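Local structure of enoyl-CoA hydratase (Mycolicibacterium smegmatis, 7MCM) at residues Gly61-Ala66 with Asn114-Gly119; Val109-Asn114 with Val126-Arg131. The protein probably hydrates trans-2-enoyl-CoA thioesters to (3S)-3-hydroxyacyl-CoA, a step of fatty acid oxidation. One frame throughout, in Å; residues are numbered along the deposited sequence.

Contact 1. Residues Gly61-Ala66 with Asn114-Gly119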
ATOM      1  N   GLY B  61       1.049 -41.398  -4.065  1.00 39.25           N
ATOM      2  CA  GLY B  61       2.325 -42.085  -4.118  1.00 43.66           C
ATOM      3  C   GLY B  61       3.377 -41.438  -3.231  1.00 41.56           C
ATOM      4  O   GLY B  61       3.085 -40.896  -2.166  1.00 39.28           O
ATOM      5  N   ARG B  62       4.623 -41.486  -3.708  1.00 43.70           N
ATOM      6  CA  ARG B  62       5.788 -41.086  -2.933  1.00 41.24           C
ATOM      7  C   ARG B  62       5.996 -39.577  -2.883  1.00 42.31           C
ATOM      8  O   ARG B  62       6.650 -39.089  -1.959  1.00 43.62           O
ATOM      9  CB  ARG B  62       7.026 -41.731  -3.542  1.00 44.40           C
ATOM     10  CG  ARG B  62       8.141 -42.037  -2.582  1.00 58.68           C
ATOM     11  CD  ARG B  62       9.406 -42.347  -3.366  1.00 65.47           C
ATOM     12  NE  ARG B  62       9.107 -42.616  -4.770  1.00 62.15           N
ATOM     13  CZ  ARG B  62      10.014 -42.662  -5.739  1.00 70.26           C
ATOM     14  NH1 ARG B  62      11.301 -42.459  -5.490  1.00 73.24           N
ATOM     15  NH2 ARG B  62       9.621 -42.922  -6.988  1.00 59.03           N
ATOM     16  N   PHE B  63       5.472 -38.836  -3.852  1.00 39.97           N
ATOM     17  CA  PHE B  63       5.712 -37.410  -3.990  1.00 34.35           C
ATOM     18  C   PHE B  63       4.474 -36.632  -3.572  1.00 34.26           C
ATOM     19  O   PHE B  63       3.348 -37.097  -3.755  1.00 33.28           O
ATOM     20  CB  PHE B  63       6.045 -37.033  -5.440  1.00 35.79           C
ATOM     21  CG  PHE B  63       7.355 -37.581  -5.943  1.00 47.07           C
ATOM     22  CD1 PHE B  63       7.417 -38.846  -6.489  1.00 46.49           C
ATOM     23  CD2 PHE B  63       8.507 -36.805  -5.923  1.00 51.34           C
ATOM     24  CE1 PHE B  63       8.608 -39.356  -6.969  1.00 46.82           C
ATOM     25  CE2 PHE B  63       9.708 -37.311  -6.412  1.00 48.43           C
ATOM     26  CZ  PHE B  63       9.752 -38.586  -6.932  1.00 50.67           C
ATOM     27  N   PHE B  64       4.690 -35.451  -2.984  1.00 28.75           N
ATOM     28  CA  PHE B  64       3.623 -34.455  -2.968  1.00 29.92           C
ATOM     29  C   PHE B  64       3.521 -33.814  -4.348  1.00 31.19           C
ATOM     30  O   PHE B  64       2.511 -33.960  -5.047  1.00 32.22           O
ATOM     31  CB  PHE B  64       3.882 -33.404  -1.870  1.00 31.32           C
ATOM     32  CG  PHE B  64       2.872 -32.283  -1.843  1.00 30.58           C
ATOM     33  CD1 PHE B  64       1.603 -32.473  -1.291  1.00 30.07           C
ATOM     34  CD2 PHE B  64       3.196 -31.027  -2.354  1.00 33.26           C
ATOM     35  CE1 PHE B  64       0.675 -31.433  -1.260  1.00 28.29           C
ATOM     36  CE2 PHE B  64       2.276 -29.980  -2.318  1.00 33.27           C
ATOM     37  CZ  PHE B  64       1.012 -30.185  -1.766  1.00 31.60           C
ATOM     38  N   SER B  65       4.589 -33.140  -4.771  1.00 29.48           N
ATOM     39  CA  SER B  65       4.721 -32.654  -6.142  1.00 31.19           C
ATOM     40  C   SER B  65       6.190 -32.357  -6.408  1.00 36.67           C
ATOM     41  O   SER B  65       6.790 -31.531  -5.710  1.00 31.79           O
ATOM     42  CB  SER B  65       3.871 -31.410  -6.369  1.00 32.20           C
ATOM     43  OG  SER B  65       4.168 -30.833  -7.625  1.00 32.41           O
ATOM     44  N   ALA B  66       6.778 -33.034  -7.416  1.00 35.77           N
ATOM     45  CA  ALA B  66       8.129 -32.705  -7.880  1.00 38.36           C
ATOM     46  C   ALA B  66       8.176 -31.416  -8.636  1.00 48.22           C
ATOM     47  O   ALA B  66       9.258 -31.153  -9.180  1.00 43.16           O
ATOM     48  CB  ALA B  66       8.693 -33.809  -8.771  1.00 42.22           C
ATOM     49  N   ASN B 114       2.998 -35.279   1.744  1.00 30.54           N
ATOM     50  CA  ASN B 114       3.312 -36.684   1.964  1.00 32.64           C
ATOM     51  C   ASN B 114       4.711 -37.071   1.494  1.00 34.15           C
ATOM     52  O   ASN B 114       5.145 -38.201   1.751  1.00 35.53           O
ATOM     53  CB  ASN B 114       2.281 -37.554   1.239  1.00 36.28           C
ATOM     54  CG  ASN B 114       2.193 -37.222  -0.239  1.00 32.60           C
ATOM     55  OD1 ASN B 114       1.793 -36.117  -0.610  1.00 34.32           O
ATOM     56  ND2 ASN B 114       2.592 -38.164  -1.089  1.00 35.91           N
ATOM     57  N   GLY B 115       5.415 -36.182   0.809  1.00 31.30           N
ATOM     58  CA  GLY B 115       6.731 -36.509   0.292  1.00 34.70           C
ATOM     59  C   GLY B 115       7.379 -35.281  -0.289  1.00 33.93           C
ATOM     60  O   GLY B 115       7.043 -34.168   0.112  1.00 32.16           O
ATOM     61  N   ALA B 116       8.298 -35.468  -1.235  1.00 29.41           N
ATOM     62  CA  ALA B 116       9.004 -34.359  -1.852  1.00 30.91           C
ATOM     63  C   ALA B 116       8.047 -33.295  -2.374  1.00 29.09           C
ATOM     64  O   ALA B 116       7.092 -33.592  -3.095  1.00 34.26           O
ATOM     65  CB  ALA B 116       9.878 -34.876  -2.998  1.00 33.90           C
ATOM     66  N   ALA B 117       8.312 -32.049  -1.998  1.00 27.08           N
ATOM     67  CA  ALA B 117       7.634 -30.870  -2.526  1.00 26.21           C
ATOM     68  C   ALA B 117       8.747 -29.965  -3.049  1.00 29.16           C
ATOM     69  O   ALA B 117       9.418 -29.282  -2.268  1.00 28.72           O
ATOM     70  CB  ALA B 117       6.791 -30.181  -1.456  1.00 29.31           C
ATOM     71  N   ILE B 118       8.946 -29.967  -4.364  1.00 27.68           N
ATOM     72  CA  ILE B 118      10.120 -29.387  -5.013  1.00 26.44           C
ATOM     73  C   ILE B 118       9.653 -28.344  -6.010  1.00 29.40           C
ATOM     74  O   ILE B 118       8.717 -28.592  -6.775  1.00 31.93           O
ATOM     75  CB  ILE B 118      10.938 -30.477  -5.749  1.00 30.02           C
ATOM     76  CG1 ILE B 118      11.352 -31.574  -4.776  1.00 31.19           C
ATOM     77  CG2 ILE B 118      12.179 -29.861  -6.462  1.00 32.50           C
ATOM     78  CD1 ILE B 118      12.042 -32.778  -5.467  1.00 32.97           C
ATOM     79  N   GLY B 119      10.339 -27.209  -6.050  1.00 30.20           N
ATOM     80  CA  GLY B 119      10.034 -26.241  -7.086  1.00 32.04           C
ATOM     81  C   GLY B 119       8.613 -25.737  -6.972  1.00 31.40           C
ATOM     82  O   GLY B 119       8.178 -25.258  -5.921  1.00 27.89           O
TER
HETATM   83  O   HOH W   1       9.396 -38.142  -1.537  1.00 40.91           O
HETATM   84  O   HOH W   2       7.286 -40.054   0.633  1.00 46.44           O

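Contact 2. Residues Val109-Asn114 with Val126-Arg131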
ATOM      1  N   VAL B 109      -7.668 -24.483   2.694  1.00 30.39           N
ATOM      2  CA  VAL B 109      -6.933 -25.580   2.070  1.00 27.23           C
ATOM      3  C   VAL B 109      -5.813 -26.022   3.005  1.00 27.89           C
ATOM      4  O   VAL B 109      -4.937 -25.223   3.359  1.00 30.69           O
ATOM      5  CB  VAL B 109      -6.359 -25.187   0.698  1.00 28.92           C
ATOM      6  CG1 VAL B 109      -5.634 -26.370   0.096  1.00 24.09           C
ATOM      7  CG2 VAL B 109      -7.474 -24.732  -0.253  1.00 26.75           C
ATOM      8  N   ILE B 110      -5.813 -27.300   3.362  1.00 26.87           N
ATOM      9  CA  ILE B 110      -4.754 -27.905   4.165  1.00 29.56           C
ATOM     10  C   ILE B 110      -3.837 -28.691   3.228  1.00 30.75           C
ATOM     11  O   ILE B 110      -4.295 -29.606   2.537  1.00 27.32           O
ATOM     12  CB  ILE B 110      -5.346 -28.817   5.252  1.00 27.81           C
ATOM     13  CG1 ILE B 110      -6.125 -27.996   6.280  1.00 31.89           C
ATOM     14  CG2 ILE B 110      -4.265 -29.649   5.948  1.00 31.16           C
ATOM     15  CD1 ILE B 110      -7.178 -28.863   6.999  1.00 31.47           C
ATOM     16  N   ALA B 111      -2.546 -28.339   3.185  1.00 25.51           N
ATOM     17  CA  ALA B 111      -1.576 -29.143   2.436  1.00 29.37           C
ATOM     18  C   ALA B 111      -1.108 -30.297   3.314  1.00 29.69           C
ATOM     19  O   ALA B 111      -0.516 -30.072   4.377  1.00 30.05           O
ATOM     20  CB  ALA B 111      -0.371 -28.297   2.006  1.00 25.79           C
ATOM     21  N   ALA B 112      -1.386 -31.529   2.894  1.00 26.84           N
ATOM     22  CA  ALA B 112      -0.880 -32.710   3.589  1.00 26.63           C
ATOM     23  C   ALA B 112       0.309 -33.206   2.771  1.00 28.91           C
ATOM     24  O   ALA B 112       0.163 -33.957   1.809  1.00 30.43           O
ATOM     25  CB  ALA B 112      -1.975 -33.763   3.757  1.00 27.72           C
ATOM     26  N   VAL B 113       1.501 -32.746   3.142  1.00 32.72           N
ATOM     27  CA  VAL B 113       2.691 -32.940   2.325  1.00 29.85           C
ATOM     28  C   VAL B 113       3.237 -34.329   2.649  1.00 31.91           C
ATOM     29  O   VAL B 113       3.873 -34.544   3.685  1.00 32.29           O
ATOM     30  CB  VAL B 113       3.719 -31.829   2.562  1.00 26.94           C
ATOM     31  CG1 VAL B 113       4.898 -31.951   1.587  1.00 24.41           C
ATOM     32  CG2 VAL B 113       3.027 -30.459   2.403  1.00 25.50           C
ATOM     33  N   ASN B 114       2.998 -35.279   1.744  1.00 30.54           N
ATOM     34  CA  ASN B 114       3.312 -36.684   1.964  1.00 32.64           C
ATOM     35  C   ASN B 114       4.711 -37.071   1.494  1.00 34.15           C
ATOM     36  O   ASN B 114       5.145 -38.201   1.751  1.00 35.53           O
ATOM     37  CB  ASN B 114       2.281 -37.554   1.239  1.00 36.28           C
ATOM     38  CG  ASN B 114       2.193 -37.222  -0.239  1.00 32.60           C
ATOM     39  OD1 ASN B 114       1.793 -36.117  -0.610  1.00 34.32           O
ATOM     40  ND2 ASN B 114       2.592 -38.164  -1.089  1.00 35.91           N
ATOM     41  N   VAL B 126       3.156 -24.042   0.119  1.00 28.70           N
ATOM     42  CA  VAL B 126       3.283 -22.784   0.835  1.00 27.99           C
ATOM     43  C   VAL B 126       2.118 -21.841   0.546  1.00 30.26           C
ATOM     44  O   VAL B 126       1.811 -20.961   1.356  1.00 32.38           O
ATOM     45  CB  VAL B 126       4.654 -22.191   0.445  1.00 34.53           C
ATOM     46  CG1 VAL B 126       4.853 -20.896   1.064  1.00 29.30           C
ATOM     47  CG2 VAL B 126       5.767 -23.148   0.877  1.00 37.73           C
ATOM     48  N   MET B 127       1.456 -21.995  -0.595  1.00 27.34           N
ATOM     49  CA  MET B 127       0.284 -21.179  -0.908  1.00 28.90           C
ATOM     50  C   MET B 127      -0.976 -21.640  -0.188  1.00 32.45           C
ATOM     51  O   MET B 127      -1.981 -20.916  -0.202  1.00 28.21           O
ATOM     52  CB  MET B 127       0.008 -21.213  -2.411  1.00 27.69           C
ATOM     53  CG  MET B 127       1.023 -20.509  -3.266  1.00 35.67           C
ATOM     54  SD  MET B 127       0.752 -20.983  -4.996  1.00 41.20           S
ATOM     55  CE  MET B 127       2.314 -20.415  -5.668  1.00 43.99           C
ATOM     56  N   CYS B 128      -0.973 -22.852   0.369  1.00 28.97           N
ATOM     57  CA  CYS B 128      -2.105 -23.359   1.132  1.00 29.61           C
ATOM     58  C   CYS B 128      -2.173 -22.680   2.500  1.00 28.55           C
ATOM     59  O   CYS B 128      -1.220 -22.036   2.949  1.00 30.44           O
ATOM     60  CB  CYS B 128      -1.998 -24.876   1.266  1.00 25.57           C
ATOM     61  SG  CYS B 128      -2.153 -25.745  -0.339  1.00 30.09           S
ATOM     62  N   ASP B 129      -3.333 -22.805   3.162  1.00 28.99           N
ATOM     63  CA  ASP B 129      -3.547 -22.062   4.406  1.00 29.85           C
ATOM     64  C   ASP B 129      -2.792 -22.676   5.577  1.00 32.41           C
ATOM     65  O   ASP B 129      -2.280 -21.951   6.439  1.00 32.51           O
ATOM     66  CB  ASP B 129      -5.041 -21.970   4.726  1.00 33.05           C
ATOM     67  CG  ASP B 129      -5.824 -21.266   3.628  1.00 34.80           C
ATOM     68  OD1 ASP B 129      -5.487 -20.109   3.308  1.00 41.56           O
ATOM     69  OD2 ASP B 129      -6.750 -21.873   3.062  1.00 34.36           O
ATOM     70  N   LEU B 130      -2.730 -23.997   5.626  1.00 31.42           N
ATOM     71  CA  LEU B 130      -2.116 -24.758   6.706  1.00 34.91           C
ATOM     72  C   LEU B 130      -1.308 -25.868   6.071  1.00 32.32           C
ATOM     73  O   LEU B 130      -1.733 -26.425   5.059  1.00 28.33           O
ATOM     74  CB  LEU B 130      -3.165 -25.389   7.648  1.00 34.97           C
ATOM     75  CG  LEU B 130      -4.025 -24.447   8.475  1.00 40.97           C
ATOM     76  CD1 LEU B 130      -5.052 -25.204   9.271  1.00 41.26           C
ATOM     77  CD2 LEU B 130      -3.089 -23.724   9.404  1.00 47.79           C
ATOM     78  N   ARG B 131      -0.157 -26.195   6.661  1.00 30.89           N
ATOM     79  CA  ARG B 131       0.648 -27.318   6.200  1.00 31.52           C
ATOM     80  C   ARG B 131       0.913 -28.276   7.346  1.00 30.75           C
ATOM     81  O   ARG B 131       1.233 -27.853   8.458  1.00 30.32           O
ATOM     82  CB  ARG B 131       1.986 -26.868   5.630  1.00 29.55           C
ATOM     83  CG  ARG B 131       1.932 -26.319   4.229  1.00 31.10           C
ATOM     84  CD  ARG B 131       3.054 -25.288   4.042  1.00 32.85           C
ATOM     85  NE  ARG B 131       2.888 -24.155   4.942  1.00 31.39           N
ATOM     86  CZ  ARG B 131       1.979 -23.210   4.756  1.00 32.64           C
ATOM     87  NH1 ARG B 131       1.140 -23.257   3.727  1.00 32.63           N
ATOM     88  NH2 ARG B 131       1.909 -22.197   5.614  1.00 25.24           N
TER

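Contact 1. Residues Gly61-Ala66 with Asn114-Gly119
The ring of F64 meets the side-chain amide of N114 at its edge. N114 OD1 lies near the ring plane, 3.7 Å from F64 CD1. Ring and amide planes stand 63° apart, and the two side chains cross at about a right angle. F64 CD2 touches A117 CB obliquely. The F64 ring is set there by CG anti to the backbone N (chi1 176°). The F63 ring turns its CD2 obliquely to A116 CB, 3.8 Å away. Its CE1 lies over one face of the R62 guanidinium, offset toward the rim. N114 ND2 donates to F63 O at 3.0 Å, approaching from above the carbonyl plane, and weakly to G61 O. N114 OD1 accepts from G59 N. These bonds fix the rotation of the amide and hold the turn that follows strand 54-59. In the crotonase fold the ends of these two segments run up to the oxyanion hole, whose N-H groups usually come from the loop after strand 54-59 and from the start of the helix after strand 116-118. A66 lies shortly before the first place and G119, at the N-cap of helix 120-127, just before the second; the hole itself is inferred from the family. Beyond the corner at F64 the backbones pair in parallel, S65 with A117. A116 O accepts S65 N at 3.0 Å in its carbonyl plane, and F64 N weakly. S65 O then takes I118 N at 3.0 Å in a nearly straight bond (166°). S65 OG reaches out of the pair to N28 O and G67 N. One water links R62 O to A116 N and a second links it to N114 O. G115 CA-H also points at R62 O, 3.4 Å away.

Contact 2. Residues Val109-Asn114 with Val126-Arg131
V109 and D129 meet through a backbone N-H and a carboxylate. V109 N donates to D129 OD2 at 2.8 Å, on the anti lone pair of that oxygen. The same valine accepts in return: V109 O takes D129 N at 2.9 Å and, weakly, L130 N. D129 is thus held at both its backbone and its side chain. With CG beside its own backbone N (chi1 -60°), its carboxylate comes back to the start of strand 109-113. Beside it, V109 CG1 touches C128 SG at 3.6 Å. A111 CB packs against C128 CB at 3.9 Å and against R131 CG at 3.8 Å. Strands 109-113 and 130-134 are parallel neighbours in the main sheet of the crotonase fold. The chain passes between them through strand 116-118 and helix 120-127. A111 N donates to L130 O at 2.8 Å, continuing the register. On the face of I110 and L130 the two side chains lie side by side, and L204 of helix 197-209 packs on both. Further out, charged and polar partners fix D129 and R131. K220 makes a salt bridge to D129 OD2, which probably favours the charged carboxylate. R131, bent at chi3 (-62°), returns NH1 to C128 O at 2.8 Å and also to A125 O. Its NE donates to L187 O. W164 of a second subunit packs on D129.

From the N terminus, strand 54-59 leads into G61-A66. The chain then passes through helix 97-104 to strand 109-113, its neighbour in the main sheet. N114, shared by both contacts, follows that strand. Contact 1 closes the long loop from G61-A66 to N114-G119. Helix 120-127 then carries the chain back, and contact 2 closes the shorter loop from V109-N114 to V126-R131. V109-N114 starts inside the loop of contact 1 and V126-R131 lies beyond its end, so the closures cross. They also touch: F64 CD1 packs on A112 O and V113 CA. Contact 2 joins neighbouring strands of the main sheet; contact 1 joins the loop after strand 54-59 to strand 116-118 of the smaller sheet.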